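Local coordinates for protein peptidoglycan glycosyltransferase (Eggerthella lenta, PDB 4MNR) that is a penicillin-binding protein, joining an N-terminal dimerisation-type domain to a transpeptidase domain that belongs to the beta-lactamase clan, at residues S221-A226 and T403-N408; D255-G260 and W296-E301; P210-M213 and A218-S221; G229-T232 and E238-S241; G304-P309 and S313-Q318. All coordinates share one frame; numbering follows the deposited sequence. Where two conformers were deposited one is given.

From the N terminus, contact 3 comes first: it closes the tight hairpin 212-215/218-221. Contact 1 begins at Ser221, where contact 3 ends, and spans the longest loop, reaching 403-408 on the edge strand of the five-stranded sheet. Inside that span contacts 4, 2 and 5 follow in series, and no two loops cross. Contact 4 folds the segment 238-241 back on strand 231-232, contact 2 packs helix 242-263 against the end of helix 291-298, and contact 5 pinches the loop before helix 321-332. Glu301 links contact 2 to contact 1, Trp296 links it to contact 3, and Pro317 of contact 5 packs on Gly300. Contact 1 alone reaches that sheet; the others join hairpin, loops and helices.

Contact 1 (S221-A226 and T403-N408); sequences SNFNKA and TAEKEN
Asn222 ND2 gives a nearly straight bond to Ala226 O (2.9 Å, N-H...O 170°), the oxygen lying in the amide plane, and so closes the loop from which Phe223 reaches Thr403. At the other end of that amide, OD1 is met by Ser241 OG and the backbone N of Thr243, so the group is gripped from several directions and its rotation is fixed. From this braced loop the Phe223 side chain extends with CG anti to its carbonyl carbon (chi1 -60°); of its two conformers, the ring contacts hold for the one described and are less certain for the other. Thr403 CB lies over one face of the ring, 4.3 Å from the centroid, in a CH-pi contact. Glu405 OE2 meets the edge, 3.9 Å from Phe223 CD1, its carboxylate, brought round by a bend at chi2, turned 23° from the ring plane. Phe223 also touches Ser185 and Ser240, of the SxxK and SxN signatures of penicillin-binding proteins, while Thr403 follows the KTG signature. The contact is therefore soft: each segment keeps its own polar bonds, as Thr403 N to Ser185 OG, none joins the two, and the carboxylate oxygen sits beside ring C-H groups that would be slightly positive.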
loop_
_atom_site.group_PDB
_atom_site.type_symbol
_atom_site.label_atom_id
_atom_site.label_comp_id
_atom_site.label_asym_id
_atom_site.label_seq_id
_atom_site.Cartn_x
_atom_site.Cartn_y
_atom_site.Cartn_z
ATOM N N SER A 221 -24.689 -3.757 -3.704
ATOM C CA SER A 221 -25.271 -2.438 -3.460
ATOM C C SER A 221 -24.234 -1.337 -3.590
ATOM O O SER A 221 -23.079 -1.511 -3.196
ATOM C CB SER A 221 -25.909 -2.364 -2.066
ATOM O OG SER A 221 -26.985 -3.275 -1.915
ATOM N N ASN A 222 -24.651 -0.204 -4.150
ATOM C CA ASN A 222 -23.820 0.989 -4.147
ATOM C C ASN A 222 -23.686 1.472 -2.721
ATOM O O ASN A 222 -24.518 1.142 -1.862
ATOM C CB ASN A 222 -24.454 2.097 -4.989
ATOM C CG ASN A 222 -24.157 1.952 -6.475
ATOM O OD1 ASN A 222 -23.247 1.232 -6.867
ATOM N ND2 ASN A 222 -24.929 2.638 -7.304
ATOM N N PHE A 223 -22.637 2.242 -2.453
ATOM C CA PHE A 223 -22.474 2.847 -1.137
ATOM C C PHE A 223 -23.693 3.712 -0.836
ATOM O O PHE A 223 -24.149 4.470 -1.693
ATOM C CB PHE A 223 -21.183 3.666 -1.072
ATOM C CG PHE A 223 -19.944 2.855 -1.323
ATOM C CD1 PHE A 223 -19.656 1.754 -0.538
ATOM C CD2 PHE A 223 -19.063 3.201 -2.334
ATOM C CE1 PHE A 223 -18.513 1.000 -0.768
ATOM C CE2 PHE A 223 -17.921 2.458 -2.567
ATOM C CZ PHE A 223 -17.643 1.356 -1.778
ATOM N N ASN A 224 -24.236 3.560 0.371
ATOM C CA ASN A 224 -25.484 4.225 0.774
ATOM C C ASN A 224 -26.697 3.899 -0.106
ATOM O O ASN A 224 -27.686 4.634 -0.102
ATOM C CB ASN A 224 -25.308 5.743 0.876
ATOM C CG ASN A 224 -24.675 6.168 2.182
ATOM O OD1 ASN A 224 -23.465 6.044 2.366
ATOM N ND2 ASN A 224 -25.492 6.684 3.095
ATOM N N LYS A 225 -26.616 2.793 -0.840
ATOM C CA LYS A 225 -27.669 2.369 -1.756
ATOM C C LYS A 225 -28.120 3.478 -2.716
ATOM O O LYS A 225 -29.291 3.551 -3.085
ATOM C CB LYS A 225 -28.852 1.774 -0.986
ATOM C CG LYS A 225 -28.494 0.493 -0.238
ATOM C CD LYS A 225 -29.618 0.062 0.674
ATOM C CE LYS A 225 -29.147 -0.978 1.669
ATOM N NZ LYS A 225 -30.154 -1.172 2.750
ATOM N N ALA A 226 -27.174 4.330 -3.112
ATOM C CA ALA A 226 -27.437 5.417 -4.052
ATOM C C ALA A 226 -27.758 4.910 -5.458
ATOM O O ALA A 226 -27.023 4.092 -6.015
ATOM C CB ALA A 226 -26.245 6.362 -4.108
ATOM N N THR A 403 -13.569 2.671 0.006
ATOM C CA THR A 403 -14.225 2.355 1.227
ATOM C C THR A 403 -14.216 0.832 1.244
ATOM O O THR A 403 -14.506 0.187 0.233
ATOM C CB THR A 403 -15.637 2.958 1.236
ATOM O OG1 THR A 403 -15.520 4.387 1.362
ATOM C CG2 THR A 403 -16.453 2.416 2.366
ATOM N N ALA A 404 -13.795 0.268 2.364
ATOM C CA ALA A 404 -13.876 -1.175 2.574
ATOM C C ALA A 404 -14.794 -1.480 3.755
ATOM O O ALA A 404 -14.587 -1.001 4.873
ATOM C CB ALA A 404 -12.492 -1.763 2.789
ATOM N N GLU A 405 -15.826 -2.274 3.488
ATOM C CA GLU A 405 -16.911 -2.507 4.428
ATOM C C GLU A 405 -16.493 -3.246 5.688
ATOM O O GLU A 405 -15.823 -4.271 5.626
ATOM C CB GLU A 405 -18.034 -3.284 3.734
ATOM C CG GLU A 405 -18.818 -2.455 2.719
ATOM C CD GLU A 405 -19.691 -1.391 3.376
ATOM O OE1 GLU A 405 -20.315 -1.690 4.421
ATOM O OE2 GLU A 405 -19.753 -0.256 2.850
ATOM N N LYS A 406 -16.883 -2.706 6.838
ATOM C CA LYS A 406 -16.766 -3.423 8.104
ATOM C C LYS A 406 -18.137 -3.474 8.760
ATOM O O LYS A 406 -19.093 -2.879 8.260
ATOM C CB LYS A 406 -15.781 -2.731 9.036
ATOM C CG LYS A 406 -14.451 -2.415 8.392
ATOM C CD LYS A 406 -13.537 -1.760 9.387
ATOM C CE LYS A 406 -12.686 -2.781 10.113
ATOM N NZ LYS A 406 -11.608 -2.088 10.862
ATOM N N GLU A 407 -18.228 -4.177 9.883
ATOM C CA GLU A 407 -19.510 -4.400 10.548
ATOM C C GLU A 407 -20.268 -3.106 10.860
ATOM O O GLU A 407 -21.429 -2.945 10.472
ATOM C CB GLU A 407 -19.311 -5.215 11.826
ATOM C CG GLU A 407 -20.597 -5.804 12.390
ATOM C CD GLU A 407 -21.209 -6.851 11.476
ATOM O OE1 GLU A 407 -20.443 -7.609 10.841
ATOM O OE2 GLU A 407 -22.456 -6.912 11.389
ATOM N N ASN A 408 -19.610 -2.178 11.548
ATOM C CA ASN A 408 -20.277 -0.932 11.923
ATOM C C ASN A 408 -19.571 0.316 11.405
ATOM O O ASN A 408 -19.577 1.366 12.041
ATOM C CB ASN A 408 -20.478 -0.870 13.438
ATOM C CG ASN A 408 -21.448 -1.928 13.934
ATOM O OD1 ASN A 408 -21.051 -2.895 14.584
ATOM N ND2 ASN A 408 -22.726 -1.752 13.619
#

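Contact 2 (D255-G260 and W296-E301); sequences DKLVAG and WAAAGE
Leu257 lays its CD2 methyl over the last turn of helix 291-298, where it meets both Ala297 and Ala298. CD2 is 4.1 Å from Ala297 CB, equally far from Ala298 CB, and closest to the backbone at Ala298 N (3.8 Å). A single methyl thus touches both alanine methyls and the peptide that joins them. The Leu257 side chain reaches there because its CG stands anti to the backbone N (chi1 179°), which carries the branch toward helix 291-298. Small side chains on the receiving helix keep the approach short, with the CA atoms of Leu257 and Ala298 7.2 Å apart. All three residues are buried, and the side chains that meet are all apolar. Just beyond them helix 291-298 ends in a Schellman motif: Glu301 N bonds to Trp296 O (2.9 Å) and Gly300 N to Ala297 O, with Gly300 taking the positive phi (90°) of the C-prime position. Ala298 O, at this helix end, is taken by Thr191 OG1, and Leu257 also touches Thr191. The pair therefore packs helix 242-263 onto the end of helix 291-298 with helix 188-197 alongside, while Trp296 NE1 reaches Thr219 O on strand 218-221.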
loop_
_atom_site.group_PDB
_atom_site.type_symbol
_atom_site.label_atom_id
_atom_site.label_comp_id
_atom_site.label_asym_id
_atom_site.label_seq_id
_atom_site.Cartn_x
_atom_site.Cartn_y
_atom_site.Cartn_z
ATOM N N ASP A 255 -12.061 -15.952 -15.160
ATOM C CA ASP A 255 -10.717 -16.164 -15.711
ATOM C C ASP A 255 -9.995 -14.835 -15.918
ATOM O O ASP A 255 -8.850 -14.664 -15.480
ATOM C CB ASP A 255 -10.774 -16.929 -17.037
ATOM C CG ASP A 255 -11.246 -18.364 -16.873
ATOM O OD1 ASP A 255 -10.833 -19.033 -15.902
ATOM O OD2 ASP A 255 -12.031 -18.825 -17.728
ATOM N N LYS A 256 -10.676 -13.885 -16.558
ATOM C CA LYS A 256 -10.061 -12.583 -16.852
ATOM C C LYS A 256 -9.835 -11.758 -15.593
ATOM O O LYS A 256 -8.822 -11.069 -15.480
ATOM C CB LYS A 256 -10.923 -11.767 -17.819
ATOM C CG LYS A 256 -10.814 -12.153 -19.282
ATOM C CD LYS A 256 -11.539 -11.119 -20.148
ATOM C CE LYS A 256 -11.440 -11.448 -21.630
ATOM N NZ LYS A 256 -12.242 -12.650 -21.982
ATOM N N LEU A 257 -10.770 -11.804 -14.645
ATOM C CA LEU A 257 -10.595 -10.974 -13.457
ATOM C C LEU A 257 -9.418 -11.490 -12.632
ATOM O O LEU A 257 -8.597 -10.710 -12.155
ATOM C CB LEU A 257 -11.875 -10.878 -12.615
ATOM C CG LEU A 257 -11.693 -10.029 -11.348
ATOM C CD1 LEU A 257 -11.365 -8.563 -11.680
ATOM C CD2 LEU A 257 -12.916 -10.113 -10.445
ATOM N N VAL A 258 -9.327 -12.806 -12.478
ATOM C CA VAL A 258 -8.239 -13.373 -11.696
ATOM C C VAL A 258 -6.892 -13.135 -12.391
ATOM O O VAL A 258 -5.912 -12.754 -11.748
ATOM C CB VAL A 258 -8.466 -14.854 -11.386
ATOM C CG1 VAL A 258 -7.252 -15.430 -10.668
ATOM C CG2 VAL A 258 -9.726 -14.998 -10.528
ATOM N N ALA A 259 -6.851 -13.337 -13.707
ATOM C CA ALA A 259 -5.625 -13.091 -14.471
ATOM C C ALA A 259 -5.207 -11.628 -14.375
ATOM O O ALA A 259 -4.019 -11.312 -14.278
ATOM C CB ALA A 259 -5.814 -13.485 -15.921
ATOM N N GLY A 260 -6.184 -10.731 -14.403
ATOM C CA GLY A 260 -5.888 -9.315 -14.306
ATOM C C GLY A 260 -5.283 -8.949 -12.963
ATOM O O GLY A 260 -4.318 -8.172 -12.887
ATOM N N TRP A 296 -18.663 -8.962 -6.379
ATOM C CA TRP A 296 -18.062 -8.228 -5.269
ATOM C C TRP A 296 -16.537 -8.142 -5.354
ATOM O O TRP A 296 -15.948 -7.126 -4.991
ATOM C CB TRP A 296 -18.493 -8.838 -3.933
ATOM C CG TRP A 296 -19.793 -8.267 -3.420
ATOM C CD1 TRP A 296 -20.959 -8.936 -3.196
ATOM C CD2 TRP A 296 -20.040 -6.903 -3.064
ATOM N NE1 TRP A 296 -21.919 -8.076 -2.711
ATOM C CE2 TRP A 296 -21.379 -6.819 -2.629
ATOM C CE3 TRP A 296 -19.263 -5.742 -3.081
ATOM C CZ2 TRP A 296 -21.951 -5.621 -2.207
ATOM C CZ3 TRP A 296 -19.837 -4.549 -2.664
ATOM C CH2 TRP A 296 -21.168 -4.503 -2.235
ATOM N N ALA A 297 -15.892 -9.198 -5.832
ATOM C CA ALA A 297 -14.437 -9.150 -5.988
ATOM C C ALA A 297 -14.044 -8.048 -6.963
ATOM O O ALA A 297 -13.045 -7.345 -6.760
ATOM C CB ALA A 297 -13.894 -10.500 -6.467
ATOM N N ALA A 298 -14.831 -7.890 -8.025
ATOM C CA ALA A 298 -14.544 -6.843 -9.011
ATOM C C ALA A 298 -14.645 -5.466 -8.380
ATOM O O ALA A 298 -13.991 -4.514 -8.825
ATOM C CB ALA A 298 -15.481 -6.953 -10.210
ATOM N N ALA A 299 -15.452 -5.359 -7.329
ATOM C CA ALA A 299 -15.606 -4.099 -6.611
ATOM C C ALA A 299 -14.676 -4.009 -5.411
ATOM O O ALA A 299 -14.765 -3.069 -4.614
ATOM C CB ALA A 299 -17.042 -3.925 -6.159
ATOM N N GLY A 300 -13.793 -4.984 -5.261
ATOM C CA GLY A 300 -12.798 -4.915 -4.208
ATOM C C GLY A 300 -13.160 -5.522 -2.859
ATOM O O GLY A 300 -12.409 -5.352 -1.895
ATOM N N GLU A 301 -14.293 -6.225 -2.765
ATOM C CA GLU A 301 -14.686 -6.819 -1.494
ATOM C C GLU A 301 -14.517 -8.337 -1.505
ATOM O O GLU A 301 -15.056 -9.021 -2.377
ATOM C CB GLU A 301 -16.138 -6.465 -1.153
ATOM C CG GLU A 301 -16.343 -4.990 -0.789
ATOM C CD GLU A 301 -15.728 -4.610 0.555
ATOM O OE1 GLU A 301 -15.248 -5.500 1.294
ATOM O OE2 GLU A 301 -15.735 -3.407 0.874
#

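Contact 3 (P210-M213 and A218-S221); sequences PGTM and ATVS
This is a small antiparallel beta hairpin, strands 212-215 and 218-221, lying at the flank of the transpeptidase domain against helices 242-263 and 291-298. Met213 and Val220 form the hydrogen-bonded pair, Val220 N to Met213 O (2.9 Å, 172°) being straighter than Met213 N to Val220 O (2.9 Å, 152°). Thr212 and Ser221 are the neighbouring non-hydrogen-bonded pair, their CA atoms 4.2 Å apart. Each of the two carbonyls also receives a CA-H: Val220 O from Thr212 CA at 3.4 Å, Met213 O from Thr219 CA at 3.5 Å. On the side of Thr212 and Ser221, each of which has two conformers, the threonine CB lies 4.0 Å from Thr219 CG2 in the conformer described; side-chain detail there is doubtful. Met213, modelled as selenomethionine, and Val220 point to the other face. The chain of Met213 bends at its selenium (chi3 -76°) and touches Thr243 and Gln247 of helix 242-263, whereas Val220 packs on Ala295 and Trp296. Thr219 O faces away from the partner strand and accepts from Trp292 NE1. Backbone bonding therefore sets the register, the face of Met213 and Val220 is turned to the helices, and an outward carbonyl fastens the edge to helix 291-298.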
loop_
_atom_site.group_PDB
_atom_site.type_symbol
_atom_site.label_atom_id
_atom_site.label_comp_id
_atom_site.label_asym_id
_atom_site.label_seq_id
_atom_site.Cartn_x
_atom_site.Cartn_y
_atom_site.Cartn_z
ATOM N N PRO A 210 -27.985 0.955 -10.355
ATOM C CA PRO A 210 -29.022 1.020 -9.315
ATOM C C PRO A 210 -28.424 0.997 -7.911
ATOM O O PRO A 210 -27.257 0.636 -7.752
ATOM C CB PRO A 210 -29.841 -0.250 -9.555
ATOM C CG PRO A 210 -28.890 -1.192 -10.222
ATOM C CD PRO A 210 -27.990 -0.340 -11.060
ATOM N N GLY A 211 -29.218 1.362 -6.904
ATOM C CA GLY A 211 -28.722 1.385 -5.541
ATOM C C GLY A 211 -28.436 -0.027 -5.070
ATOM O O GLY A 211 -27.472 -0.275 -4.338
ATOM N N THR A 212 -29.305 -0.948 -5.461
ATOM C CA THR A 212 -29.097 -2.355 -5.178
ATOM C C THR A 212 -29.460 -3.147 -6.417
ATOM O O THR A 212 -30.238 -2.699 -7.259
ATOM C CB THR A 212 -29.978 -2.853 -4.003
ATOM O OG1 THR A 212 -31.354 -2.790 -4.380
ATOM C CG2 THR A 212 -29.773 -2.007 -2.753
HETATM N N MSE A 213 -28.888 -4.333 -6.525
HETATM C CA MSE A 213 -29.312 -5.287 -7.537
HETATM C C MSE A 213 -28.932 -6.700 -7.155
HETATM O O MSE A 213 -27.967 -6.927 -6.421
HETATM C CB MSE A 213 -28.757 -4.944 -8.912
HETATM C CG MSE A 213 -27.315 -5.268 -9.067
HETATM SE SE MSE A 213 -26.727 -4.661 -10.801
HETATM C CE MSE A 213 -27.483 -6.020 -11.926
ATOM N N ALA A 218 -27.758 -13.090 -4.487
ATOM C CA ALA A 218 -27.687 -12.208 -3.340
ATOM C C ALA A 218 -27.462 -10.791 -3.882
ATOM O O ALA A 218 -27.434 -10.593 -5.085
ATOM C CB ALA A 218 -26.570 -12.625 -2.398
ATOM N N THR A 219 -27.288 -9.828 -2.991
ATOM C CA THR A 219 -27.331 -8.411 -3.356
ATOM C C THR A 219 -25.948 -7.762 -3.524
ATOM O O THR A 219 -25.026 -8.030 -2.758
ATOM C CB THR A 219 -28.124 -7.642 -2.278
ATOM O OG1 THR A 219 -29.458 -8.163 -2.220
ATOM C CG2 THR A 219 -28.184 -6.170 -2.587
ATOM N N VAL A 220 -25.809 -6.916 -4.543
ATOM C CA VAL A 220 -24.677 -6.002 -4.644
ATOM C C VAL A 220 -25.293 -4.615 -4.519
ATOM O O VAL A 220 -26.319 -4.331 -5.140
ATOM C CB VAL A 220 -23.948 -6.122 -6.000
ATOM C CG1 VAL A 220 -22.820 -5.094 -6.103
ATOM C CG2 VAL A 220 -23.411 -7.524 -6.187
ATOM N N SER A 221 -24.689 -3.757 -3.704
ATOM C CA SER A 221 -25.271 -2.438 -3.460
ATOM C C SER A 221 -24.234 -1.337 -3.590
ATOM O O SER A 221 -23.079 -1.511 -3.196
ATOM C CB SER A 221 -25.909 -2.364 -2.066
ATOM O OG SER A 221 -26.985 -3.275 -1.915
#

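Contact 4 (G229-T232 and E238-S241); sequences GSLT and ELSS
Leu231 and Leu239 cross at about a right angle, branched end against branched end. One methyl of the second residue, Leu239 CD1, seats itself in the fork of the first, 3.9 Å from Leu231 CD1 and 3.9 Å from Leu231 CD2. Both side chains leave the backbone with CG anti to the carbonyl carbon and run on extended (chi2 178° in Leu231, 175° in Leu239), which carries their ends to this meeting point. Leu231 CD1 also brushes Ser241 CB at 4.3 Å, so the buried leucine reaches past the helix end to the residue starting the next one. Capping groups mark the helix ends here. Thr232 is the N-cap of helix 233-239, its side chain capping a backbone N beyond it, and its own N is met by Gln235 OE1. The far end closes in a Schellman motif, with Ser240 as the C-prime residue at positive phi (56°). Ser241 then caps helix 242-263; its OG bonds to Ser209 OG and to Val244 N, which pins the hydroxyl while CB stays turned to Leu231. Ser240 OG points elsewhere, to Lys188 NZ and Lys400 NZ. Ser240, Ser241 and Asn242 make up the SxN signature of penicillin-binding proteins, and the crossed leucines pack strand 231-232 behind this turn between two helices, an arrangement in keeping with the beta-lactamase-like fold.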
loop_
_atom_site.group_PDB
_atom_site.type_symbol
_atom_site.label_atom_id
_atom_site.label_comp_id
_atom_site.label_asym_id
_atom_site.label_seq_id
_atom_site.Cartn_x
_atom_site.Cartn_y
_atom_site.Cartn_z
ATOM N N GLY A 229 -28.605 5.958 -11.709
ATOM C CA GLY A 229 -29.120 5.823 -13.059
ATOM C C GLY A 229 -28.065 5.235 -13.971
ATOM O O GLY A 229 -27.283 4.387 -13.562
ATOM N N SER A 230 -28.025 5.682 -15.216
ATOM C CA SER A 230 -27.094 5.087 -16.163
ATOM C C SER A 230 -25.787 5.871 -16.149
ATOM O O SER A 230 -25.795 7.104 -16.220
ATOM C CB SER A 230 -27.695 5.054 -17.568
ATOM O OG SER A 230 -27.983 6.359 -18.022
ATOM N N LEU A 231 -24.671 5.156 -16.039
ATOM C CA LEU A 231 -23.364 5.800 -15.997
ATOM C C LEU A 231 -22.429 5.217 -17.043
ATOM O O LEU A 231 -22.466 4.021 -17.304
ATOM C CB LEU A 231 -22.728 5.568 -14.629
ATOM C CG LEU A 231 -23.439 6.113 -13.394
ATOM C CD1 LEU A 231 -22.652 5.712 -12.164
ATOM C CD2 LEU A 231 -23.579 7.631 -13.468
ATOM N N THR A 232 -21.560 6.043 -17.623
ATOM C CA THR A 232 -20.462 5.480 -18.393
ATOM C C THR A 232 -19.510 4.841 -17.401
ATOM O O THR A 232 -19.551 5.139 -16.203
ATOM C CB THR A 232 -19.663 6.535 -19.178
ATOM O OG1 THR A 232 -19.027 7.426 -18.256
ATOM C CG2 THR A 232 -20.563 7.316 -20.138
ATOM N N GLU A 238 -15.565 7.418 -11.276
ATOM C CA GLU A 238 -15.611 8.680 -10.526
ATOM C C GLU A 238 -16.504 8.609 -9.289
ATOM O O GLU A 238 -16.129 9.118 -8.228
ATOM C CB GLU A 238 -16.034 9.850 -11.412
ATOM C CG GLU A 238 -15.072 10.120 -12.559
ATOM C CD GLU A 238 -15.552 11.236 -13.481
ATOM O OE1 GLU A 238 -16.680 11.737 -13.286
ATOM O OE2 GLU A 238 -14.793 11.620 -14.399
ATOM N N LEU A 239 -17.673 7.982 -9.430
ATOM C CA LEU A 239 -18.649 7.898 -8.351
ATOM C C LEU A 239 -18.428 6.659 -7.488
ATOM O O LEU A 239 -19.082 6.488 -6.457
ATOM C CB LEU A 239 -20.070 7.867 -8.923
ATOM C CG LEU A 239 -20.534 9.167 -9.585
ATOM C CD1 LEU A 239 -21.906 8.992 -10.232
ATOM C CD2 LEU A 239 -20.555 10.291 -8.560
ATOM N N SER A 240 -17.516 5.799 -7.930
ATOM C CA SER A 240 -17.241 4.515 -7.282
ATOM C C SER A 240 -18.479 3.614 -7.140
ATOM O O SER A 240 -18.808 3.170 -6.043
ATOM C CB SER A 240 -16.585 4.721 -5.921
ATOM O OG SER A 240 -15.810 3.579 -5.600
ATOM N N SER A 241 -19.147 3.326 -8.251
ATOM C CA SER A 241 -20.358 2.498 -8.202
ATOM C C SER A 241 -20.065 0.997 -8.114
ATOM O O SER A 241 -19.455 0.413 -9.015
ATOM C CB SER A 241 -21.237 2.769 -9.429
ATOM O OG SER A 241 -22.272 1.795 -9.507
#

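Contact 5 (G304-P309 and S313-Q318); sequences GDTTRP and SPAGPQ
Gly304 and Ala315 bring their CA atoms to 4.6 Å where two irregular segments of one loop run together, the first going on into a type I turn from Asp305 to Arg308 and the second carrying a cis peptide bond before Pro317. The methyl of Ala315 rests on the glycine backbone, CB lying 3.6 Å from Gly304 O; with no side chain on Gly304 to intervene, the approach can be this short. Thr306 adds the other half of the contact. Its CG2 lies anti to the carbonyl carbon, OG1 taking the place between N and carbonyl (chi1 54°), and the methyl comes within 3.9 Å of Ala315 N and 4.0 Å of Ala315 CB. A water bridges the two segments as well, accepting from Gly304 N and from Gly316 N, each at 2.9 Å. On the outer side, Asp305 OD1 accepts from Thr307 N (2.9 Å), which approaches from above the carboxylate plane; Thr307 OG1 is also close to OD1, too short in the model to weigh. Beyond the water, Pro317 packs on Pro183, Phe187 and Phe266, so the second segment is rooted in the domain while Asp305 to Pro309 are exposed. The bond from Thr307 N to Asp305 OD1 defines an Asx turn, here built into a type I beta turn within the loop joining helices 291-298 and 321-332.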
loop_
_atom_site.group_PDB
_atom_site.type_symbol
_atom_site.label_atom_id
_atom_site.label_comp_id
_atom_site.label_asym_id
_atom_site.label_seq_id
_atom_site.Cartn_x
_atom_site.Cartn_y
_atom_site.Cartn_z
ATOM N N GLY A 304 -15.879 -14.156 -0.244
ATOM C CA GLY A 304 -15.801 -15.605 -0.273
ATOM C C GLY A 304 -15.926 -16.204 1.108
ATOM O O GLY A 304 -15.291 -15.743 2.051
ATOM N N ASP A 305 -16.774 -17.221 1.234
ATOM C CA ASP A 305 -17.044 -17.809 2.545
ATOM C C ASP A 305 -15.957 -18.791 2.978
ATOM O O ASP A 305 -15.961 -19.954 2.576
ATOM C CB ASP A 305 -18.410 -18.494 2.555
ATOM C CG ASP A 305 -18.722 -19.153 3.886
ATOM O OD1 ASP A 305 -18.087 -18.797 4.907
ATOM O OD2 ASP A 305 -19.613 -20.027 3.906
ATOM N N THR A 306 -15.040 -18.322 3.818
ATOM C CA THR A 306 -13.960 -19.180 4.289
ATOM C C THR A 306 -14.331 -19.997 5.532
ATOM O O THR A 306 -13.491 -20.724 6.060
ATOM C CB THR A 306 -12.675 -18.377 4.545
ATOM O OG1 THR A 306 -12.961 -17.298 5.441
ATOM C CG2 THR A 306 -12.132 -17.811 3.235
ATOM N N THR A 307 -15.582 -19.896 5.987
ATOM C CA THR A 307 -16.075 -20.731 7.082
ATOM C C THR A 307 -16.564 -22.079 6.562
ATOM O O THR A 307 -16.928 -22.961 7.331
ATOM C CB THR A 307 -17.252 -20.068 7.854
ATOM O OG1 THR A 307 -18.444 -20.090 7.052
ATOM C CG2 THR A 307 -16.917 -18.630 8.219
ATOM N N ARG A 308 -16.559 -22.215 5.242
ATOM C CA ARG A 308 -17.137 -23.364 4.566
ATOM C C ARG A 308 -16.063 -24.427 4.404
ATOM O O ARG A 308 -15.078 -24.191 3.705
ATOM C CB ARG A 308 -17.600 -22.904 3.188
ATOM C CG ARG A 308 -18.485 -23.857 2.435
ATOM C CD ARG A 308 -18.445 -23.524 0.952
ATOM N NE ARG A 308 -17.342 -24.218 0.297
ATOM C CZ ARG A 308 -17.485 -25.364 -0.358
ATOM N NH1 ARG A 308 -16.437 -25.950 -0.922
ATOM N NH2 ARG A 308 -18.691 -25.917 -0.453
ATOM N N PRO A 309 -16.225 -25.584 5.062
ATOM C CA PRO A 309 -15.253 -26.664 4.868
ATOM C C PRO A 309 -15.142 -27.039 3.395
ATOM O O PRO A 309 -16.132 -27.008 2.667
ATOM C CB PRO A 309 -15.855 -27.828 5.676
ATOM C CG PRO A 309 -16.706 -27.164 6.697
ATOM C CD PRO A 309 -17.304 -25.989 5.986
ATOM N N SER A 313 -9.585 -22.215 -2.240
ATOM C CA SER A 313 -8.825 -20.982 -2.445
ATOM C C SER A 313 -9.225 -19.896 -1.439
ATOM O O SER A 313 -10.276 -19.990 -0.813
ATOM C CB SER A 313 -8.998 -20.504 -3.893
ATOM O OG SER A 313 -10.268 -19.914 -4.102
ATOM N N PRO A 314 -8.370 -18.875 -1.250
ATOM C CA PRO A 314 -8.725 -17.842 -0.273
ATOM C C PRO A 314 -9.820 -16.924 -0.791
ATOM O O PRO A 314 -10.142 -16.969 -1.977
ATOM C CB PRO A 314 -7.421 -17.042 -0.121
ATOM C CG PRO A 314 -6.715 -17.238 -1.401
ATOM C CD PRO A 314 -7.029 -18.647 -1.822
ATOM N N ALA A 315 -10.407 -16.134 0.105
ATOM C CA ALA A 315 -11.257 -15.026 -0.299
ATOM C C ALA A 315 -10.358 -13.926 -0.838
ATOM O O ALA A 315 -9.187 -13.829 -0.466
ATOM C CB ALA A 315 -12.063 -14.512 0.894
ATOM N N GLY A 316 -10.887 -13.083 -1.705
ATOM C CA GLY A 316 -10.085 -11.971 -2.169
ATOM C C GLY A 316 -10.948 -10.998 -2.921
ATOM O O GLY A 316 -12.098 -11.310 -3.225
ATOM N N PRO A 317 -10.391 -9.836 -3.257
ATOM C CA PRO A 317 -8.981 -9.501 -2.999
ATOM C C PRO A 317 -8.652 -9.150 -1.548
ATOM O O PRO A 317 -9.463 -8.542 -0.845
ATOM C CB PRO A 317 -8.764 -8.265 -3.863
ATOM C CG PRO A 317 -10.138 -7.626 -3.950
ATOM C CD PRO A 317 -11.085 -8.779 -4.021
ATOM N N GLN A 318 -7.466 -9.561 -1.113
ATOM C CA GLN A 318 -6.905 -9.094 0.152
ATOM C C GLN A 318 -5.508 -8.621 -0.193
ATOM O O GLN A 318 -4.752 -9.334 -0.854
ATOM C CB GLN A 318 -6.800 -10.223 1.163
ATOM C CG GLN A 318 -8.116 -10.912 1.444
ATOM C CD GLN A 318 -7.967 -12.003 2.477
ATOM O OE1 GLN A 318 -8.239 -13.175 2.211
ATOM N NE2 GLN A 318 -7.531 -11.626 3.668
HETATM O O HOH W 1 -13.735 -13.629 -2.190
#